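Local coordinates for ABC sugar transporter, periplasmic sugar binding protein (Legionella pneumophila subsp. pneumophila, PDB 3ROT), which probably binds a carbohydrate in the periplasm and hands it over to an ABC transporter for uptake into the cell, at residues G24-A29 with L36-P41; G64-I69 with T256-M261; K122-T127 with T154-K159; A133-P138 with K147-I152. One frame throughout, in Å; residues are numbered along the deposited sequence.

Contact 1 (G24-A29 with L36-P41); sequences GAKKAA and LQILAP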
# COMPACT_ATOMS: atom_id res chain seq x y z
N GLY A 24 5.33 5.21 -17.18
CA GLY A 24 5.68 4.92 -18.56
C GLY A 24 4.70 5.59 -19.51
O GLY A 24 5.09 6.12 -20.56
N ALA A 25 3.43 5.57 -19.16
CA ALA A 25 2.40 6.18 -19.98
C ALA A 25 2.57 7.70 -20.01
O ALA A 25 2.50 8.33 -21.07
CB ALA A 25 1.02 5.81 -19.44
N LYS A 26 2.81 8.29 -18.84
CA LYS A 26 3.02 9.74 -18.71
C LYS A 26 4.26 10.22 -19.46
O LYS A 26 4.26 11.29 -20.07
CB LYS A 26 3.12 10.12 -17.22
CG LYS A 26 1.85 9.81 -16.43
CD LYS A 26 1.89 10.39 -15.02
CE LYS A 26 3.05 9.84 -14.21
NZ LYS A 26 2.99 10.29 -12.79
N LYS A 27 5.33 9.42 -19.39
CA LYS A 27 6.58 9.76 -20.07
C LYS A 27 6.34 9.77 -21.58
O LYS A 27 6.83 10.65 -22.29
CB LYS A 27 7.67 8.74 -19.71
CG LYS A 27 9.03 9.10 -20.26
CD LYS A 27 9.51 10.42 -19.67
CE LYS A 27 10.29 11.23 -20.69
NZ LYS A 27 11.49 10.50 -21.20
N ALA A 28 5.59 8.79 -22.07
CA ALA A 28 5.27 8.70 -23.49
C ALA A 28 4.41 9.90 -23.87
O ALA A 28 4.63 10.53 -24.90
CB ALA A 28 4.54 7.41 -23.78
N ALA A 29 3.43 10.22 -23.02
CA ALA A 29 2.55 11.36 -23.28
C ALA A 29 3.39 12.63 -23.41
O ALA A 29 3.18 13.44 -24.32
CB ALA A 29 1.55 11.51 -22.15
N LEU A 36 -2.82 13.30 -21.23
CA LEU A 36 -3.18 12.00 -20.71
C LEU A 36 -3.77 12.08 -19.32
O LEU A 36 -3.16 12.63 -18.40
CB LEU A 36 -1.95 11.09 -20.69
CG LEU A 36 -1.99 9.79 -19.88
CD1 LEU A 36 -0.95 8.82 -20.38
CD2 LEU A 36 -1.74 10.09 -18.42
N GLN A 37 -4.97 11.54 -19.17
CA GLN A 37 -5.63 11.51 -17.88
C GLN A 37 -5.64 10.04 -17.43
O GLN A 37 -5.91 9.15 -18.23
CB GLN A 37 -7.06 12.04 -17.98
CG GLN A 37 -7.76 12.16 -16.64
CD GLN A 37 -9.03 12.99 -16.69
OE1 GLN A 37 -9.75 13.10 -15.69
NE2 GLN A 37 -9.32 13.57 -17.85
N ILE A 38 -5.33 9.81 -16.16
CA ILE A 38 -5.31 8.45 -15.62
C ILE A 38 -6.46 8.29 -14.64
O ILE A 38 -6.60 9.08 -13.70
CB ILE A 38 -3.96 8.17 -14.90
CG1 ILE A 38 -2.80 8.30 -15.89
CG2 ILE A 38 -3.97 6.76 -14.28
CD1 ILE A 38 -1.46 7.97 -15.32
N LEU A 39 -7.28 7.28 -14.87
CA LEU A 39 -8.44 6.99 -14.02
C LEU A 39 -8.30 5.60 -13.40
O LEU A 39 -8.15 4.61 -14.11
CB LEU A 39 -9.73 7.06 -14.85
CG LEU A 39 -10.04 8.40 -15.53
CD1 LEU A 39 -11.33 8.27 -16.32
CD2 LEU A 39 -10.16 9.50 -14.47
N ALA A 40 -8.36 5.55 -12.08
CA ALA A 40 -8.24 4.29 -11.36
C ALA A 40 -8.88 4.42 -9.98
O ALA A 40 -8.67 5.41 -9.28
CB ALA A 40 -6.76 3.91 -11.22
N PRO A 41 -9.68 3.41 -9.56
CA PRO A 41 -10.35 3.42 -8.26
C PRO A 41 -9.35 3.61 -7.12
O PRO A 41 -8.23 3.11 -7.18
CB PRO A 41 -11.02 2.05 -8.21
CG PRO A 41 -11.29 1.76 -9.65
CD PRO A 41 -9.99 2.17 -10.30
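Helix 24-29 runs nearly antiparallel to strand 36-39, at 166° with the axes 9.3 Å apart at closest, and A29 and L36 bring the two backbones nearest where the chain has just turned from one element into the other. L36 does most of the touching. Its CG stands anti to the backbone N (chi1 166°), which carries the isobutyl group across to the helix. There its CB meets the CB of A29 at 3.8 Å, and its CD1 settles against the previous turn, 3.7 Å from A25 CB and 3.6 Å from A25 O. That carbonyl is already taken by the helix, accepting from A29 N, so the methyl touches it by packing alone. The other methyl, CD2, faces K26 CG. One step along the strand's same face, I38 reaches K26 with CD1, 3.9 Å from K26 CG. Both strand residues cross the lysine at about a right angle and touch the near part of its aliphatic chain; a bend at chi3 (-60°) then takes the amine away to N173 of the second subunit, where NZ hydrogen-bonds to OD1. A25 and L36 also pack on I255 of helix 247-264. No hydrogen bond joins the segments, as expected for the helix and second strand of a right-handed beta-alpha-beta crossover, here 5-9, 16-32 and 35-39, in a Rossmann-like lobe of a type I periplasmic binding protein.

Contact 2 (G64-I69 with T256-M261); sequences GIATTI and TQLVLM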
# COMPACT_ATOMS: atom_id res chain seq x y z
N GLY A 64 -8.17 8.34 -27.78
CA GLY A 64 -7.92 6.93 -27.53
C GLY A 64 -7.97 6.60 -26.06
O GLY A 64 -7.87 7.49 -25.21
N ILE A 65 -8.13 5.31 -25.76
CA ILE A 65 -8.19 4.84 -24.39
C ILE A 65 -7.42 3.54 -24.24
O ILE A 65 -7.50 2.66 -25.10
CB ILE A 65 -9.65 4.57 -23.93
CG1 ILE A 65 -10.44 5.88 -23.85
CG2 ILE A 65 -9.66 3.91 -22.55
CD1 ILE A 65 -11.89 5.69 -23.45
N ALA A 66 -6.65 3.44 -23.17
CA ALA A 66 -5.92 2.23 -22.87
C ALA A 66 -6.60 1.81 -21.57
O ALA A 66 -6.84 2.64 -20.70
CB ALA A 66 -4.45 2.51 -22.64
N THR A 67 -6.95 0.53 -21.46
CA THR A 67 -7.63 0.08 -20.25
C THR A 67 -7.38 -1.40 -19.96
O THR A 67 -7.09 -2.18 -20.86
CB THR A 67 -9.16 0.33 -20.34
OG1 THR A 67 -9.78 0.03 -19.09
CG2 THR A 67 -9.80 -0.53 -21.42
N THR A 68 -7.47 -1.77 -18.69
CA THR A 68 -7.33 -3.15 -18.29
C THR A 68 -8.75 -3.71 -18.44
O THR A 68 -9.72 -2.96 -18.42
CB THR A 68 -6.88 -3.28 -16.82
OG1 THR A 68 -7.92 -2.81 -15.96
CG2 THR A 68 -5.63 -2.44 -16.56
N ILE A 69 -8.87 -5.02 -18.62
CA ILE A 69 -10.18 -5.63 -18.76
C ILE A 69 -10.13 -6.93 -17.96
O ILE A 69 -9.99 -8.02 -18.52
CB ILE A 69 -10.49 -5.93 -20.26
CG1 ILE A 69 -10.17 -4.69 -21.10
CG2 ILE A 69 -11.97 -6.31 -20.42
CD1 ILE A 69 -10.43 -4.85 -22.62
N THR A 256 2.06 5.24 -26.87
CA THR A 256 2.77 5.47 -28.12
C THR A 256 1.98 4.94 -29.32
O THR A 256 1.87 5.62 -30.34
CB THR A 256 4.18 4.82 -28.10
OG1 THR A 256 4.99 5.47 -27.12
CG2 THR A 256 4.87 4.93 -29.47
N GLN A 257 1.43 3.74 -29.20
CA GLN A 257 0.67 3.18 -30.32
C GLN A 257 -0.63 3.93 -30.57
O GLN A 257 -1.02 4.14 -31.72
CB GLN A 257 0.35 1.70 -30.08
CG GLN A 257 1.58 0.79 -30.03
CD GLN A 257 1.30 -0.60 -30.58
OE1 GLN A 257 1.29 -0.82 -31.79
NE2 GLN A 257 1.05 -1.55 -29.68
N LEU A 258 -1.30 4.34 -29.49
CA LEU A 258 -2.55 5.06 -29.65
C LEU A 258 -2.29 6.34 -30.43
O LEU A 258 -3.08 6.71 -31.29
CB LEU A 258 -3.17 5.39 -28.28
CG LEU A 258 -3.92 4.26 -27.57
CD1 LEU A 258 -4.34 4.72 -26.18
CD2 LEU A 258 -5.14 3.85 -28.39
N VAL A 259 -1.17 7.00 -30.13
CA VAL A 259 -0.81 8.25 -30.80
C VAL A 259 -0.39 8.03 -32.26
O VAL A 259 -0.89 8.72 -33.15
CB VAL A 259 0.32 8.98 -30.05
CG1 VAL A 259 0.78 10.21 -30.85
CG2 VAL A 259 -0.15 9.40 -28.67
N LEU A 260 0.50 7.07 -32.49
CA LEU A 260 0.97 6.77 -33.85
C LEU A 260 -0.23 6.43 -34.73
O LEU A 260 -0.24 6.69 -35.93
CB LEU A 260 1.94 5.58 -33.83
CG LEU A 260 3.32 5.79 -33.19
CD1 LEU A 260 4.08 4.46 -33.14
CD2 LEU A 260 4.10 6.83 -33.97
N MSE A 261 -1.24 5.84 -34.11
CA MSE A 261 -2.44 5.46 -34.81
C MSE A 261 -3.21 6.70 -35.30
O MSE A 261 -3.65 6.75 -36.44
CB MSE A 261 -3.31 4.61 -33.89
CG MSE A 261 -4.60 4.15 -34.51
SE MSE A 261 -5.71 3.22 -33.23
CE MSE A 261 -6.73 2.19 -34.52
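L258 pushes one side chain from helix 247-264 onto strand 64-67, an alpha-on-beta contact inside the lobe of the type I periplasmic binding fold that holds both chain ends. The strand and helix directions are nearly antiparallel, at 159°, with their axes 8.8 Å apart at closest. The tight part is the buried packing of L258 on G64, I65 and A66. Its CG, anti to its own carbonyl carbon (chi1 -79°), sends the isobutyl group out to the strand, where the methyls lie mostly against main chain: CD1 rests on the peptide between I65 and A66, 4.2 Å from A66 CB, while CD2 comes to within 4.2 Å of G64 CA, an approach made possible because G64 has no side chain on that face. I65 points its CB away from the helix, and its side chain packs on Y7 and I9 of strand 5-9. The loose side begins past A66, where the strand draws off and T67 makes no contact; on the helix, partly exposed Q257 hydrogen-bonds through NE2 to V269 O. No hydrogen bond crosses; the backbone of G64, I65 and A66 bonds instead to Y7 and I9 on one neighbour and to P88 and I90 on the other. The closest pair is L258 CD1 and I65 C, 3.8 Å apart.

Contact 3 (K122-T127 with T154-K159); sequences KALELT and TILQDK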
# COMPACT_ATOMS: atom_id res chain seq x y z
N LYS A 122 10.22 -22.54 -12.84
CA LYS A 122 11.40 -21.96 -12.21
C LYS A 122 11.47 -22.35 -10.72
O LYS A 122 12.54 -22.65 -10.20
CB LYS A 122 11.38 -20.44 -12.37
CG LYS A 122 12.50 -19.71 -11.65
CD LYS A 122 13.88 -20.24 -12.02
CE LYS A 122 14.06 -20.31 -13.52
NZ LYS A 122 13.72 -19.01 -14.17
N ALA A 123 10.32 -22.33 -10.05
CA ALA A 123 10.26 -22.69 -8.64
C ALA A 123 10.68 -24.15 -8.43
O ALA A 123 11.31 -24.48 -7.43
CB ALA A 123 8.85 -22.47 -8.10
N LEU A 124 10.33 -25.02 -9.37
CA LEU A 124 10.69 -26.43 -9.25
C LEU A 124 12.17 -26.63 -9.50
O LEU A 124 12.76 -27.58 -9.00
CB LEU A 124 9.86 -27.28 -10.21
CG LEU A 124 8.35 -27.25 -9.94
CD1 LEU A 124 7.67 -28.31 -10.79
CD2 LEU A 124 8.08 -27.52 -8.47
N GLU A 125 12.77 -25.73 -10.27
CA GLU A 125 14.19 -25.79 -10.56
C GLU A 125 14.97 -25.29 -9.34
O GLU A 125 15.90 -25.94 -8.86
CB GLU A 125 14.53 -24.92 -11.76
CG GLU A 125 16.00 -24.94 -12.15
CD GLU A 125 16.37 -23.82 -13.11
OE1 GLU A 125 15.60 -23.55 -14.05
OE2 GLU A 125 17.45 -23.21 -12.92
N LEU A 126 14.58 -24.12 -8.85
CA LEU A 126 15.24 -23.51 -7.71
C LEU A 126 14.90 -24.16 -6.37
O LEU A 126 15.67 -24.05 -5.42
CB LEU A 126 14.91 -22.01 -7.66
CG LEU A 126 15.32 -21.24 -8.92
CD1 LEU A 126 15.00 -19.76 -8.73
CD2 LEU A 126 16.81 -21.42 -9.19
N THR A 127 13.75 -24.83 -6.29
CA THR A 127 13.33 -25.49 -5.06
C THR A 127 13.07 -26.99 -5.31
O THR A 127 11.92 -27.44 -5.31
CB THR A 127 12.05 -24.82 -4.49
OG1 THR A 127 12.32 -23.43 -4.22
CG2 THR A 127 11.63 -25.49 -3.19
N THR A 154 -0.76 -26.35 -13.30
CA THR A 154 -0.48 -27.37 -14.31
C THR A 154 0.94 -27.91 -14.13
O THR A 154 1.16 -29.12 -14.20
CB THR A 154 -0.63 -26.82 -15.76
OG1 THR A 154 0.26 -25.72 -15.96
CG2 THR A 154 -2.06 -26.37 -16.00
N ILE A 155 1.90 -27.02 -13.88
CA ILE A 155 3.27 -27.47 -13.68
C ILE A 155 3.36 -28.29 -12.40
O ILE A 155 3.97 -29.35 -12.38
CB ILE A 155 4.25 -26.28 -13.59
CG1 ILE A 155 4.16 -25.43 -14.87
CG2 ILE A 155 5.66 -26.79 -13.35
CD1 ILE A 155 4.29 -26.22 -16.17
N LEU A 156 2.73 -27.81 -11.33
CA LEU A 156 2.76 -28.50 -10.05
C LEU A 156 2.09 -29.86 -10.11
O LEU A 156 2.55 -30.82 -9.48
CB LEU A 156 2.10 -27.66 -8.96
CG LEU A 156 2.77 -26.34 -8.62
CD1 LEU A 156 2.00 -25.69 -7.48
CD2 LEU A 156 4.22 -26.58 -8.22
N GLN A 157 1.00 -29.95 -10.86
CA GLN A 157 0.28 -31.20 -11.01
C GLN A 157 1.17 -32.20 -11.76
O GLN A 157 1.27 -33.37 -11.38
CB GLN A 157 -1.01 -30.98 -11.79
CG GLN A 157 -1.96 -32.17 -11.76
CD GLN A 157 -3.01 -32.10 -12.86
OE1 GLN A 157 -3.66 -31.07 -13.05
NE2 GLN A 157 -3.18 -33.21 -13.59
N ASP A 158 1.82 -31.73 -12.82
CA ASP A 158 2.69 -32.56 -13.64
C ASP A 158 3.78 -33.26 -12.84
O ASP A 158 4.15 -34.39 -13.16
CB ASP A 158 3.38 -31.71 -14.71
CG ASP A 158 2.72 -31.86 -16.07
OD1 ASP A 158 1.58 -31.38 -16.24
OD2 ASP A 158 3.36 -32.46 -16.96
N LYS A 159 4.28 -32.59 -11.81
CA LYS A 159 5.35 -33.14 -11.00
C LYS A 159 4.86 -33.82 -9.72
O LYS A 159 5.66 -34.31 -8.92
CB LYS A 159 6.34 -32.04 -10.66
CG LYS A 159 6.72 -31.21 -11.88
CD LYS A 159 7.28 -32.08 -13.00
CE LYS A 159 7.62 -31.25 -14.24
NZ LYS A 159 8.25 -32.07 -15.31
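L124 near the end of helix 112-126 meets I155 and L156 in the last turn of helix 143-158, and K159 beyond them, a helix-helix contact on one face of the sheet in the second lobe of this type I periplasmic binding fold. Everything across it is apolar packing. With its CG anti to its carbonyl carbon (chi1 -63°), L124 reaches over to the other helix and divides its methyls: CD2 goes down to L156 CD2, 4.0 Å away, while CD1 lies against I155 CG2 at 3.6 Å. L156 carries on inward to F193 of the sheet. I155 turns its ethyl branch off, and packs on K117 and E121 further back along helix 112-126. Polar groups work elsewhere: no hydrogen bond spans the gap, K122 makes a cation-pi contact with Y241, T127 OG1 and Y222 OH are hydrogen-bonded, and T154 OG1 hydrogen-bonds to G151 O and K117 NZ. K159 gives its aliphatic part only, its chain bending at chi2 (-56°) and taking the amine away at the exposed edge. There K159 CG comes within 3.2 Å of L124 CD1, shorter than van der Waals contact allows, so the exact placement of the lysine chain is doubtful.

Contact 4 (A133-P138 with K147-I152); sequences ALVLNP and KRAYGI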
# COMPACT_ATOMS: atom_id res chain seq x y z
N ALA A 133 2.97 -26.68 -2.19
CA ALA A 133 2.92 -25.26 -2.55
C ALA A 133 1.59 -24.62 -2.22
O ALA A 133 0.54 -25.26 -2.28
CB ALA A 133 3.21 -25.08 -4.03
N LEU A 134 1.65 -23.34 -1.88
CA LEU A 134 0.46 -22.57 -1.56
C LEU A 134 0.40 -21.39 -2.53
O LEU A 134 1.40 -20.68 -2.69
CB LEU A 134 0.54 -22.09 -0.12
CG LEU A 134 -0.60 -21.25 0.45
CD1 LEU A 134 -1.87 -22.09 0.55
CD2 LEU A 134 -0.19 -20.70 1.82
N VAL A 135 -0.74 -21.20 -3.18
CA VAL A 135 -0.92 -20.11 -4.13
C VAL A 135 -1.84 -19.06 -3.51
O VAL A 135 -3.01 -19.34 -3.23
CB VAL A 135 -1.56 -20.59 -5.45
CG1 VAL A 135 -1.79 -19.39 -6.38
CG2 VAL A 135 -0.65 -21.61 -6.12
N LEU A 136 -1.31 -17.86 -3.33
CA LEU A 136 -2.07 -16.78 -2.71
C LEU A 136 -2.72 -15.85 -3.74
O LEU A 136 -2.04 -15.17 -4.50
CB LEU A 136 -1.15 -15.98 -1.79
CG LEU A 136 -0.26 -16.80 -0.84
CD1 LEU A 136 0.48 -15.85 0.09
CD2 LEU A 136 -1.10 -17.78 -0.03
N ASN A 137 -4.05 -15.84 -3.76
CA ASN A 137 -4.81 -15.01 -4.69
C ASN A 137 -5.39 -13.83 -3.95
O ASN A 137 -6.22 -13.99 -3.04
CB ASN A 137 -5.95 -15.81 -5.34
CG ASN A 137 -6.45 -15.17 -6.63
OD1 ASN A 137 -6.49 -13.95 -6.76
ND2 ASN A 137 -6.84 -16.01 -7.59
N PRO A 138 -4.96 -12.61 -4.30
CA PRO A 138 -5.52 -11.46 -3.60
C PRO A 138 -6.77 -10.91 -4.26
O PRO A 138 -7.43 -10.03 -3.70
CB PRO A 138 -4.37 -10.46 -3.61
CG PRO A 138 -3.76 -10.71 -4.94
CD PRO A 138 -3.75 -12.23 -5.05
N LYS A 147 -5.63 -17.04 -14.73
CA LYS A 147 -4.76 -17.67 -15.72
C LYS A 147 -3.39 -17.98 -15.11
O LYS A 147 -2.81 -19.03 -15.39
CB LYS A 147 -4.59 -16.77 -16.95
CG LYS A 147 -5.85 -16.63 -17.80
CD LYS A 147 -6.25 -17.97 -18.39
CE LYS A 147 -7.43 -17.84 -19.34
NZ LYS A 147 -7.81 -19.16 -19.94
N ARG A 148 -2.88 -17.06 -14.29
CA ARG A 148 -1.59 -17.28 -13.63
C ARG A 148 -1.63 -18.50 -12.73
O ARG A 148 -0.76 -19.37 -12.80
CB ARG A 148 -1.20 -16.08 -12.76
CG ARG A 148 -0.64 -14.93 -13.54
CD ARG A 148 -0.37 -13.74 -12.64
NE ARG A 148 -0.31 -12.55 -13.47
CZ ARG A 148 0.02 -11.34 -13.05
NH1 ARG A 148 0.32 -11.13 -11.77
NH2 ARG A 148 0.04 -10.34 -13.91
N ALA A 149 -2.64 -18.54 -11.87
CA ALA A 149 -2.83 -19.65 -10.94
C ALA A 149 -2.93 -20.96 -11.72
O ALA A 149 -2.28 -21.94 -11.36
CB ALA A 149 -4.08 -19.43 -10.12
N TYR A 150 -3.74 -20.96 -12.77
CA TYR A 150 -3.92 -22.16 -13.58
C TYR A 150 -2.59 -22.62 -14.16
O TYR A 150 -2.26 -23.80 -14.12
CB TYR A 150 -4.90 -21.92 -14.72
CG TYR A 150 -5.26 -23.20 -15.45
CD1 TYR A 150 -6.21 -24.08 -14.92
CD2 TYR A 150 -4.62 -23.56 -16.63
CE1 TYR A 150 -6.52 -25.29 -15.57
CE2 TYR A 150 -4.91 -24.76 -17.28
CZ TYR A 150 -5.86 -25.62 -16.75
OH TYR A 150 -6.13 -26.80 -17.40
N GLY A 151 -1.83 -21.68 -14.70
CA GLY A 151 -0.54 -22.02 -15.27
C GLY A 151 0.38 -22.63 -14.23
O GLY A 151 1.11 -23.58 -14.51
N ILE A 152 0.37 -22.09 -13.02
CA ILE A 152 1.23 -22.61 -11.98
C ILE A 152 0.81 -24.04 -11.59
O ILE A 152 1.65 -24.94 -11.50
CB ILE A 152 1.22 -21.68 -10.74
CG1 ILE A 152 1.93 -20.36 -11.09
CG2 ILE A 152 1.90 -22.37 -9.55
CD1 ILE A 152 1.81 -19.25 -10.04
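V135 meets helix 147-152 with both of its methyls because its chi1 of 177° sets CG1 anti to the backbone N and leaves CG2 beside that nitrogen; I152 answers with chi1 -69°, which turns its CG2 branch, anti to its own N, toward the strand. The result is a three-residue contact. V135 CG1 faces A149 CB at 4.4 Å, and V135 CG2 faces I152 CG2 at 4.3 Å. A149 and I152 are three residues apart, so they stand about one turn from each other on the same side of the helix, and the valine presents one methyl to each. The distances are those of relaxed packing, and the closest CA pair, V135 and A149, is 7.1 Å apart. All three residues are buried, and no hydrogen bond runs across.

The polar groups beside this patch find partners outside it: N137 hydrogen-bonds through OD1 to Q139 N and through ND2 to E165 OE2, tying the strand end to its neighbour, while R148 NH1 hydrogen-bonds to L195 O and to a glycerol, probably from the crystallisation liquor.

Strand 132-137, helix 143-158 and strand 162-167 form a beta-alpha-beta unit, and this contact lays the helix on its first strand. V135 also touches E165 and L195, A149 touches E165, and I152 leans on F193, so the helix spans strands 162-167, 132-137 and 191-194. On the other face, L134 and L136 pack against helix 172-185, making a three-layered alpha-beta-alpha sandwich.

The four contacts form two pairs, one in each lobe. Contacts 1 and 2 have centres 11 Å apart, reach the same parallel sheet, and touch where A28 CB meets T256 OG1 at 3.9 Å. Contacts 3 and 4 are 12 Å apart, share helix 143-158, and touch through L156 CD1 and A133 CB at 3.7 Å. Contact 1 and contact 3 lie about 37 Å apart between centres, across the chain's centre. Along the chain, contact 1 closes first; contact 2 opens at 64-69 and closes at 256-261, after contacts 3 and 4, and contact 4 lies between the two segments of contact 3. The chain thus leaves the first lobe, builds the second and returns, the crossing-over expected of a two-lobed periplasmic binding protein.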